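Local atomic coordinates of beta-galactosidase (Geobacillus stearothermophilus, PDB entry 4OIF), a protein that probably hydrolyses terminal non-reducing beta-D-galactose residues of beta-D-galactosides, as a zinc-binding, trimeric member of glycoside hydrolase family 42. Residues I252-M257 and K276-I281; D284-W289 and L320-P325; F360-S365 and G374-H379. All blocks are in the same frame, centred on the assembly; numbering follows the deposited sequence.

Interaction 1. Residues I252-M257 and K276-I281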
ATOM      1  N   ILE A 252      38.587 -15.443  -8.710  1.00 16.58           N
ATOM      2  CA  ILE A 252      37.778 -14.361  -8.180  1.00 13.65           C
ATOM      3  C   ILE A 252      36.306 -14.608  -8.462  1.00 12.38           C
ATOM      4  O   ILE A 252      35.934 -14.910  -9.608  1.00 14.06           O
ATOM      5  CB  ILE A 252      38.189 -13.013  -8.805  1.00 13.98           C
ATOM      6  CG1 ILE A 252      39.620 -12.638  -8.392  1.00  9.49           C
ATOM      7  CG2 ILE A 252      37.171 -11.925  -8.441  1.00  7.75           C
ATOM      8  CD1 ILE A 252      40.231 -11.453  -9.178  1.00  6.85           C
ATOM      9  N   THR A 253      35.461 -14.486  -7.438  1.00 10.10           N
ATOM     10  CA  THR A 253      34.015 -14.503  -7.677  1.00  9.37           C
ATOM     11  C   THR A 253      33.322 -13.394  -6.919  1.00  8.71           C
ATOM     12  O   THR A 253      33.932 -12.732  -6.085  1.00 10.34           O
ATOM     13  CB  THR A 253      33.366 -15.835  -7.277  1.00  6.85           C
ATOM     14  OG1 THR A 253      32.027 -15.887  -7.793  1.00  6.66           O
ATOM     15  CG2 THR A 253      33.331 -15.982  -5.763  1.00  8.95           C
ATOM     16  N   THR A 254      32.045 -13.189  -7.228  1.00 10.82           N
ATOM     17  CA  THR A 254      31.174 -12.366  -6.392  1.00 11.08           C
ATOM     18  C   THR A 254      29.807 -13.064  -6.283  1.00 10.62           C
ATOM     19  O   THR A 254      29.371 -13.721  -7.229  1.00 12.81           O
ATOM     20  CB  THR A 254      31.041 -10.917  -6.951  1.00 14.87           C
ATOM     21  OG1 THR A 254      30.277 -10.113  -6.046  1.00 11.27           O
ATOM     22  CG2 THR A 254      30.383 -10.902  -8.331  1.00 15.83           C
ATOM     23  N   ASN A 255      29.136 -12.955  -5.136  1.00  7.42           N
ATOM     24  CA  ASN A 255      27.914 -13.741  -4.963  1.00 11.61           C
ATOM     25  C   ASN A 255      26.661 -13.089  -5.568  1.00 15.45           C
ATOM     26  O   ASN A 255      26.350 -11.919  -5.324  1.00 16.11           O
ATOM     27  CB  ASN A 255      27.678 -14.101  -3.483  1.00 11.22           C
ATOM     28  CG  ASN A 255      27.911 -12.938  -2.511  1.00 24.06           C
ATOM     29  OD1 ASN A 255      28.628 -11.966  -2.798  1.00 14.28           O
ATOM     30  ND2 ASN A 255      27.314 -13.063  -1.322  1.00 13.64           N
ATOM     31  N   PHE A 256      25.973 -13.878  -6.394  1.00 15.39           N
ATOM     32  CA  PHE A 256      24.747 -13.479  -7.080  1.00 15.66           C
ATOM     33  C   PHE A 256      23.507 -13.779  -6.241  1.00 17.30           C
ATOM     34  O   PHE A 256      23.548 -14.588  -5.305  1.00 17.86           O
ATOM     35  CB  PHE A 256      24.622 -14.202  -8.429  1.00 21.18           C
ATOM     36  CG  PHE A 256      25.557 -13.697  -9.504  1.00 12.86           C
ATOM     37  CD1 PHE A 256      26.410 -12.629  -9.273  1.00 12.21           C
ATOM     38  CD2 PHE A 256      25.565 -14.297 -10.763  1.00 16.19           C
ATOM     39  CE1 PHE A 256      27.262 -12.168 -10.276  1.00 10.71           C
ATOM     40  CE2 PHE A 256      26.418 -13.844 -11.770  1.00 12.25           C
ATOM     41  CZ  PHE A 256      27.265 -12.778 -11.519  1.00 14.15           C
ATOM     42  N   MET A 257      22.396 -13.146  -6.601  1.00 22.87           N
ATOM     43  CA  MET A 257      21.131 -13.341  -5.891  1.00 16.53           C
ATOM     44  C   MET A 257      20.022 -13.841  -6.813  1.00 22.61           C
ATOM     45  O   MET A 257      20.155 -13.839  -8.045  1.00 18.68           O
ATOM     46  CB  MET A 257      20.673 -12.033  -5.229  1.00 17.66           C
ATOM     47  CG  MET A 257      21.611 -11.489  -4.168  1.00 26.24           C
ATOM     48  SD  MET A 257      21.409  -9.713  -3.888  1.00 19.48           S
ATOM     49  CE  MET A 257      22.147  -9.044  -5.366  1.00 15.41           C
ATOM     50  N   LYS A 276      31.075 -12.581 -17.418  1.00 21.74           N
ATOM     51  CA  LYS A 276      32.284 -12.464 -18.232  1.00 18.78           C
ATOM     52  C   LYS A 276      33.464 -11.906 -17.434  1.00 18.59           C
ATOM     53  O   LYS A 276      34.609 -12.075 -17.833  1.00 17.23           O
ATOM     54  CB  LYS A 276      32.041 -11.573 -19.448  1.00 23.53           C
ATOM     55  CG  LYS A 276      30.909 -12.000 -20.380  1.00 21.47           C
ATOM     56  CD  LYS A 276      30.868 -11.086 -21.598  1.00 22.60           C
ATOM     57  CE  LYS A 276      29.520 -11.132 -22.293  1.00 22.20           C
ATOM     58  NZ  LYS A 276      29.107 -12.542 -22.489  1.00 29.07           N
ATOM     59  N   HIS A 277      33.187 -11.249 -16.311  1.00 11.42           N
ATOM     60  CA  HIS A 277      34.250 -10.630 -15.521  1.00 18.51           C
ATOM     61  C   HIS A 277      34.694 -11.486 -14.338  1.00 14.94           C
ATOM     62  O   HIS A 277      35.634 -11.131 -13.639  1.00 11.37           O
ATOM     63  CB  HIS A 277      33.804  -9.248 -15.022  1.00 13.39           C
ATOM     64  CG  HIS A 277      33.505  -8.283 -16.128  1.00 18.00           C
ATOM     65  ND1 HIS A 277      34.389  -7.298 -16.519  1.00 17.31           N
ATOM     66  CD2 HIS A 277      32.432  -8.175 -16.951  1.00 10.75           C
ATOM     67  CE1 HIS A 277      33.865  -6.614 -17.521  1.00 16.01           C
ATOM     68  NE2 HIS A 277      32.677  -7.123 -17.801  1.00 16.35           N
ATOM     69  N   LEU A 278      34.026 -12.614 -14.125  1.00 14.14           N
ATOM     70  CA  LEU A 278      34.331 -13.474 -12.989  1.00 13.57           C
ATOM     71  C   LEU A 278      35.042 -14.756 -13.418  1.00 22.66           C
ATOM     72  O   LEU A 278      34.907 -15.191 -14.560  1.00 21.01           O
ATOM     73  CB  LEU A 278      33.049 -13.821 -12.238  1.00 15.98           C
ATOM     74  CG  LEU A 278      32.203 -12.645 -11.745  1.00 15.01           C
ATOM     75  CD1 LEU A 278      30.906 -13.169 -11.124  1.00 15.16           C
ATOM     76  CD2 LEU A 278      32.971 -11.789 -10.749  1.00 13.00           C
ATOM     77  N   ASP A 279      35.806 -15.354 -12.507  1.00 14.97           N
ATOM     78  CA  ASP A 279      36.448 -16.637 -12.795  1.00 24.36           C
ATOM     79  C   ASP A 279      35.430 -17.748 -12.596  1.00 19.31           C
ATOM     80  O   ASP A 279      35.421 -18.737 -13.325  1.00 17.40           O
ATOM     81  CB  ASP A 279      37.674 -16.871 -11.898  1.00 12.58           C
ATOM     82  CG  ASP A 279      38.772 -15.853 -12.135  1.00 19.70           C
ATOM     83  OD1 ASP A 279      38.898 -15.372 -13.286  1.00 26.94           O
ATOM     84  OD2 ASP A 279      39.507 -15.531 -11.171  1.00 15.06           O
ATOM     85  N   VAL A 280      34.567 -17.564 -11.604  1.00 11.16           N
ATOM     86  CA  VAL A 280      33.594 -18.579 -11.243  1.00 19.61           C
ATOM     87  C   VAL A 280      32.315 -17.901 -10.731  1.00 15.96           C
ATOM     88  O   VAL A 280      32.366 -16.849 -10.082  1.00 12.59           O
ATOM     89  CB  VAL A 280      34.189 -19.580 -10.189  1.00 14.93           C
ATOM     90  CG1 VAL A 280      34.704 -18.843  -8.975  1.00 12.69           C
ATOM     91  CG2 VAL A 280      33.178 -20.660  -9.799  1.00  8.92           C
ATOM     92  N   ILE A 281      31.171 -18.485 -11.085  1.00 11.67           N
ATOM     93  CA  ILE A 281      29.872 -17.982 -10.665  1.00 12.96           C
ATOM     94  C   ILE A 281      29.493 -18.590  -9.329  1.00 18.83           C
ATOM     95  O   ILE A 281      29.688 -19.787  -9.099  1.00 14.90           O
ATOM     96  CB  ILE A 281      28.759 -18.302 -11.686  1.00 11.71           C
ATOM     97  CG1 ILE A 281      29.112 -17.747 -13.067  1.00 12.68           C
ATOM     98  CG2 ILE A 281      27.420 -17.758 -11.195  1.00  8.92           C
ATOM     99  CD1 ILE A 281      29.499 -16.270 -13.062  1.00  9.74           C
TER
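Ile252 and Asp279 bring the start of strand 252-259 against the loop that leads into strand 282-284, their CA atoms 5.3 Å apart, with Thr253 and Leu278 the next nearest pair. A main-chain bond runs from Asp279 N to Ile252 O at 2.9 Å. The same aspartate returns with its side chain: OD2 accepts from Ile252 N at 2.6 Å, met on its anti side and 28° out of the carboxylate plane. Arg244 of helix 218-246 makes a salt bridge with this oxygen. One residue along, the Thr253 hydroxyl points opposite its backbone N (chi1 -168°) and from there OG1 donates to Val280 O at 2.5 Å.

Apolar packing takes over toward Phe256. The CD1 methyl of Leu278 meets Thr254 CG2 and, at 3.7 Å, Phe256 CZ. Ile281 CG2 approaches Phe256 CD2 at 4.0 Å, and both branches reach the ring obliquely. Thr254 gives this contact its methyl, since its OG1 bonds to Val155 O.

The loop entering strand 282-284 is thus tied to its parallel neighbour in the TIM barrel by one main-chain bond and one side-chain-to-backbone bond from each segment, and Asp279 OD2, shared by an amide and Arg244, probably favours the charged form.

Interaction 2. Residues D284-W289 and L320-P325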
ATOM      1  N   ASP A 284      23.495 -17.129  -3.896  1.00 18.69           N
ATOM      2  CA  ASP A 284      22.885 -17.241  -2.579  1.00 24.72           C
ATOM      3  C   ASP A 284      21.438 -17.670  -2.666  1.00 16.00           C
ATOM      4  O   ASP A 284      20.593 -16.916  -3.145  1.00 18.56           O
ATOM      5  CB  ASP A 284      22.970 -15.906  -1.846  1.00 25.96           C
ATOM      6  CG  ASP A 284      24.353 -15.327  -1.876  1.00 19.93           C
ATOM      7  OD1 ASP A 284      25.319 -16.115  -2.003  1.00 15.87           O
ATOM      8  OD2 ASP A 284      24.471 -14.089  -1.771  1.00 20.32           O
ATOM      9  N   ALA A 285      21.150 -18.872  -2.189  1.00 12.49           N
ATOM     10  CA  ALA A 285      19.818 -19.440  -2.332  1.00 13.81           C
ATOM     11  C   ALA A 285      19.053 -19.422  -1.019  1.00 12.62           C
ATOM     12  O   ALA A 285      19.505 -19.984  -0.023  1.00 13.74           O
ATOM     13  CB  ALA A 285      19.910 -20.859  -2.865  1.00 11.03           C
ATOM     14  N   TYR A 286      17.892 -18.773  -1.016  1.00 13.87           N
ATOM     15  CA  TYR A 286      17.006 -18.841   0.143  1.00 13.71           C
ATOM     16  C   TYR A 286      15.570 -19.183  -0.274  1.00  9.49           C
ATOM     17  O   TYR A 286      14.689 -18.337  -0.249  1.00 15.00           O
ATOM     18  CB  TYR A 286      17.081 -17.522   0.919  1.00 14.92           C
ATOM     19  CG  TYR A 286      18.501 -17.205   1.362  1.00 17.01           C
ATOM     20  CD1 TYR A 286      19.053 -17.828   2.476  1.00 15.96           C
ATOM     21  CD2 TYR A 286      19.305 -16.322   0.641  1.00 22.23           C
ATOM     22  CE1 TYR A 286      20.358 -17.564   2.884  1.00 19.92           C
ATOM     23  CE2 TYR A 286      20.616 -16.053   1.036  1.00 18.04           C
ATOM     24  CZ  TYR A 286      21.131 -16.678   2.162  1.00 22.68           C
ATOM     25  OH  TYR A 286      22.419 -16.425   2.573  1.00 23.12           O
ATOM     26  N   PRO A 287      15.333 -20.439  -0.684  1.00 10.54           N
ATOM     27  CA  PRO A 287      13.962 -20.829  -1.024  1.00 17.23           C
ATOM     28  C   PRO A 287      13.082 -20.862   0.217  1.00 14.23           C
ATOM     29  O   PRO A 287      13.569 -21.237   1.285  1.00  7.04           O
ATOM     30  CB  PRO A 287      14.127 -22.237  -1.613  1.00  7.72           C
ATOM     31  CG  PRO A 287      15.572 -22.361  -1.940  1.00  8.39           C
ATOM     32  CD  PRO A 287      16.280 -21.544  -0.912  1.00 11.13           C
ATOM     33  N   ALA A 288      11.815 -20.482   0.082  1.00  9.83           N
ATOM     34  CA  ALA A 288      10.918 -20.474   1.224  1.00  5.33           C
ATOM     35  C   ALA A 288      10.300 -21.854   1.426  1.00 14.59           C
ATOM     36  O   ALA A 288       9.103 -22.052   1.195  1.00  6.38           O
ATOM     37  CB  ALA A 288       9.847 -19.424   1.047  1.00 10.81           C
ATOM     38  N   TRP A 289      11.134 -22.805   1.857  1.00 11.78           N
ATOM     39  CA  TRP A 289      10.708 -24.194   2.018  1.00 13.14           C
ATOM     40  C   TRP A 289       9.563 -24.329   3.013  1.00 12.08           C
ATOM     41  O   TRP A 289       9.567 -23.704   4.070  1.00  6.04           O
ATOM     42  CB  TRP A 289      11.870 -25.085   2.473  1.00 13.98           C
ATOM     43  CG  TRP A 289      13.047 -25.168   1.518  1.00 14.90           C
ATOM     44  CD1 TRP A 289      14.322 -24.710   1.741  1.00 14.63           C
ATOM     45  CD2 TRP A 289      13.058 -25.753   0.209  1.00  8.85           C
ATOM     46  NE1 TRP A 289      15.123 -24.978   0.651  1.00 11.27           N
ATOM     47  CE2 TRP A 289      14.374 -25.616  -0.301  1.00  8.49           C
ATOM     48  CE3 TRP A 289      12.091 -26.385  -0.580  1.00  8.92           C
ATOM     49  CZ2 TRP A 289      14.735 -26.077  -1.565  1.00 11.51           C
ATOM     50  CZ3 TRP A 289      12.452 -26.845  -1.837  1.00  7.30           C
ATOM     51  CH2 TRP A 289      13.765 -26.687  -2.318  1.00  9.30           C
ATOM     52  N   LEU A 320      27.717 -22.695  -4.830  1.00 18.40           N
ATOM     53  CA  LEU A 320      26.731 -22.191  -3.896  1.00 12.17           C
ATOM     54  C   LEU A 320      27.497 -21.470  -2.802  1.00 17.88           C
ATOM     55  O   LEU A 320      28.244 -22.099  -2.051  1.00 12.60           O
ATOM     56  CB  LEU A 320      25.879 -23.311  -3.322  1.00 13.39           C
ATOM     57  CG  LEU A 320      24.813 -22.838  -2.336  1.00 17.59           C
ATOM     58  CD1 LEU A 320      23.856 -21.898  -3.044  1.00 16.66           C
ATOM     59  CD2 LEU A 320      24.067 -24.024  -1.726  1.00 12.35           C
ATOM     60  N   MET A 321      27.346 -20.146  -2.739  1.00 18.56           N
ATOM     61  CA  MET A 321      28.075 -19.345  -1.757  1.00 19.48           C
ATOM     62  C   MET A 321      27.278 -19.228  -0.456  1.00 19.14           C
ATOM     63  O   MET A 321      27.843 -19.222   0.647  1.00 16.70           O
ATOM     64  CB  MET A 321      28.392 -17.952  -2.316  1.00 14.83           C
ATOM     65  CG  MET A 321      29.282 -17.094  -1.412  1.00 12.19           C
ATOM     66  SD  MET A 321      30.975 -17.715  -1.258  1.00 19.79           S
ATOM     67  CE  MET A 321      31.472 -17.703  -2.972  1.00 18.21           C
ATOM     68  N   GLU A 322      25.960 -19.141  -0.585  1.00 13.41           N
ATOM     69  CA  GLU A 322      25.110 -19.052   0.588  1.00 16.11           C
ATOM     70  C   GLU A 322      23.839 -19.882   0.448  1.00 23.91           C
ATOM     71  O   GLU A 322      23.250 -19.979  -0.632  1.00 16.84           O
ATOM     72  CB  GLU A 322      24.737 -17.596   0.872  1.00 15.12           C
ATOM     73  CG  GLU A 322      25.903 -16.665   1.188  1.00 20.22           C
ATOM     74  CD  GLU A 322      25.474 -15.205   1.206  1.00 27.37           C
ATOM     75  OE1 GLU A 322      24.256 -14.962   1.046  1.00 17.81           O
ATOM     76  OE2 GLU A 322      26.342 -14.313   1.376  1.00 22.12           O
ATOM     77  N   CYS A 323      23.446 -20.491   1.561  1.00 16.72           N
ATOM     78  CA  CYS A 323      22.087 -20.975   1.793  1.00 15.97           C
ATOM     79  C   CYS A 323      21.953 -21.077   3.311  1.00 21.04           C
ATOM     80  O   CYS A 323      22.951 -20.942   4.024  1.00 18.28           O
ATOM     81  CB  CYS A 323      21.818 -22.317   1.097  1.00 17.60           C
ATOM     82  SG  CYS A 323      22.755 -23.740   1.717  1.00 17.91           S
ATOM     83  N   THR A 324      20.741 -21.270   3.820  1.00 15.06           N
ATOM     84  CA  THR A 324      20.579 -21.423   5.267  1.00 23.19           C
ATOM     85  C   THR A 324      20.389 -22.896   5.602  1.00 13.49           C
ATOM     86  O   THR A 324      19.680 -23.613   4.893  1.00 20.52           O
ATOM     87  CB  THR A 324      19.389 -20.562   5.838  1.00 14.19           C
ATOM     88  OG1 THR A 324      19.209 -20.822   7.240  1.00 12.49           O
ATOM     89  CG2 THR A 324      18.101 -20.830   5.114  1.00  7.00           C
ATOM     90  N   PRO A 325      21.061 -23.360   6.667  1.00 21.43           N
ATOM     91  CA  PRO A 325      20.917 -24.730   7.179  1.00 20.43           C
ATOM     92  C   PRO A 325      19.598 -24.919   7.929  1.00 13.56           C
ATOM     93  O   PRO A 325      19.259 -26.030   8.327  1.00 18.57           O
ATOM     94  CB  PRO A 325      22.116 -24.883   8.126  1.00 16.24           C
ATOM     95  CG  PRO A 325      22.419 -23.486   8.578  1.00 11.91           C
ATOM     96  CD  PRO A 325      22.073 -22.587   7.416  1.00 17.35           C
TER
HETATM   97  O   HOH W   1      18.606 -21.749   1.879  1.00  9.55           O
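Asp284 and Glu322 lay their carboxylates against each other, the planes only 12° apart and stacked. Asp284 OD2 lies 3.0 Å from Glu322 OE1, two acidic oxygens sitting close with no hydrogen bond assigned between them. Asp284 OD2 instead has a weak hydrogen bond from Asn255 ND2.

Among the side-chain hydrogen bonds, Tyr286 OH donates to Glu322 OE1 at 2.8 Å. The oxygen sits at the edge of the phenol ring, near its plane, but the hydroxyl comes to the carboxylate from above, 41° out of its plane. With CG placed opposite its carbonyl carbon (chi1 -62°) and the chain extended beyond, Glu322 carries OE1 to this meeting point, while OE2 binds a glycerol that probably came from the crystallisation liquor.

The backbone pairing explains why these groups converge. Asp284 and Glu322 form a parallel bridge, so both side chains leave the same face of the sheet, at the C-terminal ends of the sixth and seventh strands of a TIM barrel. Clan GH-A enzymes carry the proton donor at the end of the fourth strand and the nucleophile at the end of the seventh, consistent with the predicted roles of Glu158, which lies beside Asp284, and Glu322.

Main-chain bonding continues with Ala285 N to Glu322 O at 2.8 Å, a nearly straight bond. Cys323 CA then makes a C-H...O contact with Ala285 O at 3.3 Å. As the segments diverge, a water takes over, donating to Ala285 O and accepting from Thr324 N.

Apolar contacts are modest. Leu320 CD1 touches Ala285 CB at 4.1 Å, and the Thr324 methyl CG2 approaches Tyr286 CD1 at the same distance.

Interaction 3. Residues F360-S365 and G374-H379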
ATOM      1  N   PHE A 360      25.144 -19.146   4.896  1.00 15.33           N
ATOM      2  CA  PHE A 360      25.184 -18.034   5.804  1.00 20.45           C
ATOM      3  C   PHE A 360      24.364 -18.457   7.006  1.00 17.96           C
ATOM      4  O   PHE A 360      23.178 -18.746   6.860  1.00 20.32           O
ATOM      5  CB  PHE A 360      24.627 -16.745   5.204  1.00 16.73           C
ATOM      6  CG  PHE A 360      24.816 -15.577   6.114  1.00 28.51           C
ATOM      7  CD1 PHE A 360      25.973 -14.809   6.045  1.00 21.33           C
ATOM      8  CD2 PHE A 360      23.887 -15.306   7.107  1.00 13.37           C
ATOM      9  CE1 PHE A 360      26.177 -13.759   6.916  1.00 19.42           C
ATOM     10  CE2 PHE A 360      24.083 -14.261   7.984  1.00 20.10           C
ATOM     11  CZ  PHE A 360      25.230 -13.488   7.892  1.00 19.28           C
ATOM     12  N   GLN A 361      24.974 -18.519   8.186  1.00 18.34           N
ATOM     13  CA  GLN A 361      26.397 -18.282   8.397  1.00 15.74           C
ATOM     14  C   GLN A 361      26.927 -19.406   9.299  1.00 14.53           C
ATOM     15  O   GLN A 361      26.209 -20.368   9.568  1.00 13.51           O
ATOM     16  CB  GLN A 361      26.643 -16.904   9.030  1.00 10.93           C
ATOM     17  CG  GLN A 361      25.922 -16.682  10.350  1.00 12.03           C
ATOM     18  CD  GLN A 361      26.212 -15.313  10.968  1.00 17.38           C
ATOM     19  OE1 GLN A 361      27.332 -14.808  10.898  1.00 10.98           O
ATOM     20  NE2 GLN A 361      25.198 -14.717  11.590  1.00 13.13           N
ATOM     21  N   TRP A 362      28.169 -19.303   9.761  1.00 11.89           N
ATOM     22  CA  TRP A 362      28.698 -20.331  10.647  1.00  7.16           C
ATOM     23  C   TRP A 362      28.047 -20.260  12.019  1.00 10.67           C
ATOM     24  O   TRP A 362      27.485 -21.243  12.509  1.00  7.20           O
ATOM     25  CB  TRP A 362      30.209 -20.209  10.810  1.00  5.48           C
ATOM     26  CG  TRP A 362      30.710 -21.054  11.943  1.00  6.15           C
ATOM     27  CD1 TRP A 362      31.186 -20.619  13.149  1.00  7.96           C
ATOM     28  CD2 TRP A 362      30.736 -22.488  11.996  1.00  7.55           C
ATOM     29  NE1 TRP A 362      31.525 -21.690  13.939  1.00  7.34           N
ATOM     30  CE2 TRP A 362      31.263 -22.849  13.254  1.00 14.60           C
ATOM     31  CE3 TRP A 362      30.370 -23.501  11.097  1.00  5.29           C
ATOM     32  CZ2 TRP A 362      31.441 -24.184  13.634  1.00  5.68           C
ATOM     33  CZ3 TRP A 362      30.546 -24.822  11.475  1.00  6.19           C
ATOM     34  CH2 TRP A 362      31.069 -25.150  12.735  1.00  8.03           C
ATOM     35  N   ARG A 363      28.148 -19.090  12.638  1.00 10.84           N
ATOM     36  CA  ARG A 363      27.612 -18.869  13.971  1.00 11.32           C
ATOM     37  C   ARG A 363      26.660 -17.673  13.987  1.00 10.87           C
ATOM     38  O   ARG A 363      26.978 -16.611  13.454  1.00 13.86           O
ATOM     39  CB  ARG A 363      28.759 -18.660  14.969  1.00 12.10           C
ATOM     40  CG  ARG A 363      28.320 -18.591  16.423  1.00 13.94           C
ATOM     41  CD  ARG A 363      29.498 -18.326  17.373  1.00 11.91           C
ATOM     42  NE  ARG A 363      30.339 -19.509  17.558  1.00 15.88           N
ATOM     43  CZ  ARG A 363      30.104 -20.484  18.441  1.00 16.17           C
ATOM     44  NH1 ARG A 363      29.038 -20.451  19.246  1.00  3.89           N
ATOM     45  NH2 ARG A 363      30.939 -21.508  18.510  1.00  5.11           N
ATOM     46  N   LYS A 364      25.498 -17.848  14.608  1.00 14.06           N
ATOM     47  CA  LYS A 364      24.522 -16.772  14.738  1.00 11.93           C
ATOM     48  C   LYS A 364      25.109 -15.524  15.368  1.00 14.19           C
ATOM     49  O   LYS A 364      25.874 -15.595  16.337  1.00 12.57           O
ATOM     50  CB  LYS A 364      23.309 -17.233  15.560  1.00  8.94           C
ATOM     51  CG  LYS A 364      22.437 -18.241  14.804  1.00 15.62           C
ATOM     52  CD  LYS A 364      21.138 -18.555  15.523  1.00 11.41           C
ATOM     53  CE  LYS A 364      20.296 -19.529  14.712  1.00  6.89           C
ATOM     54  NZ  LYS A 364      19.205 -20.131  15.537  1.00  7.72           N
ATOM     55  N   SER A 365      24.751 -14.382  14.794  1.00 15.18           N
ATOM     56  CA  SER A 365      25.047 -13.088  15.385  1.00 14.75           C
ATOM     57  C   SER A 365      24.331 -12.955  16.718  1.00  7.24           C
ATOM     58  O   SER A 365      23.183 -13.322  16.839  1.00 10.42           O
ATOM     59  CB  SER A 365      24.625 -11.959  14.441  1.00 15.46           C
ATOM     60  OG  SER A 365      25.474 -11.916  13.314  1.00 19.87           O
ATOM     61  N   GLY A 374      19.366 -18.207  10.265  1.00  9.98           N
ATOM     62  CA  GLY A 374      19.913 -19.536  10.466  1.00 11.61           C
ATOM     63  C   GLY A 374      21.433 -19.553  10.439  1.00 11.25           C
ATOM     64  O   GLY A 374      22.070 -18.699   9.822  1.00  8.90           O
ATOM     65  N   ALA A 375      22.010 -20.516  11.146  1.00  5.80           N
ATOM     66  CA  ALA A 375      23.446 -20.770  11.109  1.00 12.26           C
ATOM     67  C   ALA A 375      23.722 -22.195  11.550  1.00 18.57           C
ATOM     68  O   ALA A 375      22.846 -22.863  12.107  1.00  9.03           O
ATOM     69  CB  ALA A 375      24.203 -19.794  11.999  1.00  8.87           C
ATOM     70  N   VAL A 376      24.943 -22.656  11.305  1.00  9.50           N
ATOM     71  CA  VAL A 376      25.336 -23.977  11.739  1.00  9.84           C
ATOM     72  C   VAL A 376      25.240 -24.059  13.259  1.00 12.68           C
ATOM     73  O   VAL A 376      24.727 -25.038  13.810  1.00  8.34           O
ATOM     74  CB  VAL A 376      26.755 -24.316  11.269  1.00 11.56           C
ATOM     75  CG1 VAL A 376      27.207 -25.651  11.846  1.00  4.61           C
ATOM     76  CG2 VAL A 376      26.798 -24.340   9.745  1.00 10.61           C
ATOM     77  N   VAL A 377      25.713 -23.012  13.927  1.00  8.97           N
ATOM     78  CA  VAL A 377      25.750 -22.992  15.382  1.00 11.00           C
ATOM     79  C   VAL A 377      24.773 -21.963  15.940  1.00 15.20           C
ATOM     80  O   VAL A 377      24.836 -20.777  15.611  1.00 11.72           O
ATOM     81  CB  VAL A 377      27.173 -22.695  15.929  1.00 14.08           C
ATOM     82  CG1 VAL A 377      27.189 -22.871  17.438  1.00 10.07           C
ATOM     83  CG2 VAL A 377      28.227 -23.613  15.270  1.00  6.00           C
ATOM     84  N   ASP A 378      23.871 -22.445  16.789  1.00 10.46           N
ATOM     85  CA  ASP A 378      22.848 -21.622  17.415  1.00 13.44           C
ATOM     86  C   ASP A 378      23.423 -20.843  18.597  1.00 19.45           C
ATOM     87  O   ASP A 378      24.605 -20.979  18.924  1.00 11.91           O
ATOM     88  CB  ASP A 378      21.684 -22.500  17.883  1.00 12.76           C
ATOM     89  CG  ASP A 378      20.369 -21.754  17.941  1.00 13.29           C
ATOM     90  OD1 ASP A 378      20.368 -20.498  17.927  1.00 13.13           O
ATOM     91  OD2 ASP A 378      19.333 -22.437  18.020  1.00 16.93           O
ATOM     92  N   HIS A 379      22.575 -20.047  19.247  1.00 13.47           N
ATOM     93  CA  HIS A 379      22.996 -19.270  20.399  1.00 10.80           C
ATOM     94  C   HIS A 379      23.388 -20.175  21.554  1.00 13.85           C
ATOM     95  O   HIS A 379      24.121 -19.756  22.449  1.00 16.38           O
ATOM     96  CB  HIS A 379      21.895 -18.305  20.837  1.00  9.62           C
ATOM     97  CG  HIS A 379      21.559 -17.270  19.807  1.00  9.61           C
ATOM     98  ND1 HIS A 379      22.447 -16.293  19.412  1.00  6.68           N
ATOM     99  CD2 HIS A 379      20.428 -17.062  19.090  1.00  9.23           C
ATOM    100  CE1 HIS A 379      21.882 -15.530  18.494  1.00  4.32           C
ATOM    101  NE2 HIS A 379      20.656 -15.976  18.283  1.00  6.80           N
TER
HETATM  102  O   HOH W   2      26.536 -19.042  19.578  1.00  8.18           O
HETATM  103  O   HOH W   3      25.266 -16.493  19.038  1.00  9.37           O
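Lys364 reaches Asp378 with an extended chain, its CG swung beside the backbone N (chi1 -71°), and ends in a salt bridge from NZ to Asp378 OD1 at 2.7 Å. The ammonium arrives from above the carboxylate, 66° out of its plane; the opposite face of the same oxygen receives His379 N at 2.6 Å. On the way its CB lies over one face of the His379 imidazole, a CH-pi contact 4.0 Å from the ring centroid. An alanine here is likely to leave Asp378 OD1 without its cationic mate, though still held by His379 N.

The backbones are tied by Lys364 N to Val377 O at 3.2 Å, Val377 N to Trp362 O at 2.9 Å, and Val376 N to Gln361 O. Both segments lie in the long loop between strand 356-359, the last of the barrel, and helix 386-399; the peptide before Gln361 is cis, as often here in clan GH-A. The two methyls of Val377 serve different partners: CG2 packs over the Trp362 six-membered ring, and CG1 over the Arg363 guanidinium, 3.5 Å from NH1. That NH1 also bonds Asn381 OD1 and, through a water, Asp378 O.

Farther out, Asp36 binds both Trp362 NE1 and Arg363 NE, Lys371 O takes His379 NE2, and His379 packs on Ala512 of a neighbouring subunit. Charge pairing thus ties two partly exposed side chains, while main-chain bonds, apolar cover and the Asp36 bridge hold the rest.

In the fold
Along the chain the three contacts follow in series, each closing before the next opens, and all belong to the TIM barrel. Interactions 1 and 2 share its sheet: their centres are about 17 Å apart, and Phe256 O probably accepts from Asp284 N where strand 252-259 runs beside strand 282-284. Interaction 3 lies in the loop after strand 356-359, its centre about 13 Å from that of interaction 2, and meets it through a probable bond from Phe360 N to Cys323 O. Interactions 1 and 3, about 25 Å apart between centres, do not touch. Through interaction 2, the C-terminal ends of the fifth to seventh strands and the loop after the eighth meet around the predicted active site.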